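Local coordinates for protein MmeI (PDB 5HR4) that recognises and cleaves DNA as a Type IIL restriction-modification enzyme and probably methylates adenine at N6 within it, using S-adenosyl-L-methionine, at residues A[544-548]-A[626-630]. Numbering follows the deposited sequence.
Sequences GEQVS and IACKR. With nucleotides of chain B.
Residues 626-630, an irregular loop segment, run past helix 544-556 near Glu545-Ser548, with the CA atoms of Ser548 and Cys628 5.8 Å apart and those of Glu545 and Lys629 6.8 Å apart. The two long side chains, Glu545 and Lys629, extend side by side toward the DNA backbone, where Lys629 NZ meets Glu545 OE1 at 2.9 Å in a salt bridge. The ammonium approaches the anti side of the carboxylate, 17° out of its plane, while Glu545 OE2 pairs with Lys487. A glutamine in place of Glu545 would probably leave Lys629 and Lys487 without the carboxylate that pairs with both. The backbone N of Glu545 donates a hydrogen bond to OP1 of DC5 of chain B at 2.9 Å (N-H...O 157°), and the end of Lys629, CE and NZ, lies beside the phosphate of DC4 of chain B. Farther from the DNA, the methyl CG2 of Ile626, anti to its backbone nitrogen, packs against Val547 CG1 at 3.9 Å, and Trp551 and Pro552 of the same helix extend this apolar patch. Ser548 OG sits 3.1 Å from Ala627 O. The arrangement is an interface between the methyltransferase and target recognition domains that faces the DNA backbone, where the amide of Glu545 holds a phosphate.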
# COMPACT_ATOMS: atom_id res chain seq x y z
N GLY A 544 -13.10 6.64 5.31
CA GLY A 544 -13.15 8.08 5.41
C GLY A 544 -13.44 8.80 4.11
O GLY A 544 -14.24 8.34 3.28
N GLU A 545 -12.73 9.93 3.90
CA GLU A 545 -13.07 10.91 2.87
C GLU A 545 -12.97 10.37 1.46
O GLU A 545 -13.51 11.00 0.53
CB GLU A 545 -12.15 12.14 3.00
CG GLU A 545 -10.85 12.07 2.20
CD GLU A 545 -9.92 13.28 2.44
OE1 GLU A 545 -10.42 14.38 2.77
OE2 GLU A 545 -8.68 13.12 2.31
N GLN A 546 -12.32 9.24 1.26
CA GLN A 546 -12.12 8.72 -0.09
C GLN A 546 -13.27 7.85 -0.58
O GLN A 546 -13.46 7.75 -1.80
CB GLN A 546 -10.81 7.93 -0.16
CG GLN A 546 -9.66 8.55 0.63
CD GLN A 546 -8.30 8.25 0.03
OE1 GLN A 546 -8.16 8.11 -1.18
NE2 GLN A 546 -7.29 8.15 0.88
N VAL A 547 -14.05 7.26 0.33
CA VAL A 547 -15.11 6.33 -0.07
C VAL A 547 -16.18 7.05 -0.87
O VAL A 547 -16.75 6.49 -1.81
CB VAL A 547 -15.70 5.64 1.17
CG1 VAL A 547 -16.63 4.49 0.77
CG2 VAL A 547 -14.60 5.14 2.05
N SER A 548 -16.48 8.29 -0.50
CA SER A 548 -17.44 9.09 -1.26
C SER A 548 -16.89 9.50 -2.63
O SER A 548 -17.69 9.80 -3.52
CB SER A 548 -17.83 10.34 -0.48
OG SER A 548 -18.11 10.06 0.89
N ILE A 626 -23.20 5.11 1.12
CA ILE A 626 -21.94 5.69 1.55
C ILE A 626 -22.23 6.94 2.37
O ILE A 626 -23.08 7.76 1.99
CB ILE A 626 -21.04 6.03 0.35
CG1 ILE A 626 -20.67 4.75 -0.40
CG2 ILE A 626 -19.79 6.75 0.82
CD1 ILE A 626 -19.74 4.97 -1.60
N ALA A 627 -21.52 7.10 3.49
CA ALA A 627 -21.63 8.29 4.32
C ALA A 627 -20.75 9.41 3.74
O ALA A 627 -19.55 9.21 3.54
CB ALA A 627 -21.23 7.96 5.75
N CYS A 628 -21.35 10.57 3.48
CA CYS A 628 -20.66 11.68 2.82
C CYS A 628 -20.27 12.75 3.82
O CYS A 628 -21.04 13.07 4.73
CB CYS A 628 -21.54 12.33 1.75
SG CYS A 628 -22.18 11.24 0.46
N LYS A 629 -19.07 13.30 3.65
CA LYS A 629 -18.66 14.56 4.27
C LYS A 629 -19.81 15.56 4.31
O LYS A 629 -20.55 15.73 3.33
CB LYS A 629 -17.51 15.17 3.45
CG LYS A 629 -16.18 15.41 4.16
CD LYS A 629 -15.20 15.89 3.11
CE LYS A 629 -13.80 16.14 3.64
NZ LYS A 629 -12.81 16.05 2.51
N ARG A 630 -19.95 16.23 5.46
CA ARG A 630 -20.92 17.31 5.62
C ARG A 630 -20.28 18.43 6.41
O ARG A 630 -19.42 18.19 7.26
CB ARG A 630 -22.19 16.88 6.36
CG ARG A 630 -22.86 15.69 5.82
CD ARG A 630 -24.22 15.50 6.47
NE ARG A 630 -25.24 16.29 5.80
CZ ARG A 630 -25.88 17.31 6.36
NH1 ARG A 630 -25.62 17.63 7.62
NH2 ARG A 630 -26.80 17.98 5.68
P DC B 4 -12.27 17.75 6.71
OP1 DC B 4 -13.20 18.35 5.73
OP2 DC B 4 -12.74 17.38 8.07
O5' DC B 4 -11.68 16.46 6.04
C5' DC B 4 -11.41 15.30 6.82
C4' DC B 4 -10.32 14.53 6.15
O4' DC B 4 -9.16 15.39 6.02
C3' DC B 4 -9.86 13.25 6.83
O3' DC B 4 -9.81 12.21 5.84
C2' DC B 4 -8.46 13.61 7.38
C1' DC B 4 -8.01 14.76 6.50
N1 DC B 4 -7.18 15.81 7.20
C2 DC B 4 -6.24 16.55 6.47
O2 DC B 4 -6.09 16.30 5.27
N3 DC B 4 -5.52 17.52 7.09
C4 DC B 4 -5.72 17.77 8.39
N4 DC B 4 -4.97 18.71 8.95
C5 DC B 4 -6.67 17.03 9.16
C6 DC B 4 -7.38 16.08 8.53
P DC B 5 -9.37 10.70 6.18
OP1 DC B 5 -10.11 9.81 5.24
OP2 DC B 5 -9.36 10.49 7.63
O5' DC B 5 -7.84 10.66 5.75
C5' DC B 5 -7.46 10.96 4.45
C4' DC B 5 -6.02 11.38 4.45
O4' DC B 5 -5.87 12.56 5.24
C3' DC B 5 -5.09 10.40 5.12
O3' DC B 5 -4.74 9.39 4.22
C2' DC B 5 -3.88 11.28 5.49
C1' DC B 5 -4.50 12.69 5.54
N1 DC B 5 -4.38 13.35 6.84
C2 DC B 5 -3.59 14.50 6.94
O2 DC B 5 -2.98 14.88 5.95
N3 DC B 5 -3.51 15.13 8.13
C4 DC B 5 -4.19 14.66 9.18
N4 DC B 5 -4.09 15.32 10.35
C5 DC B 5 -5.01 13.50 9.08
C6 DC B 5 -5.08 12.89 7.90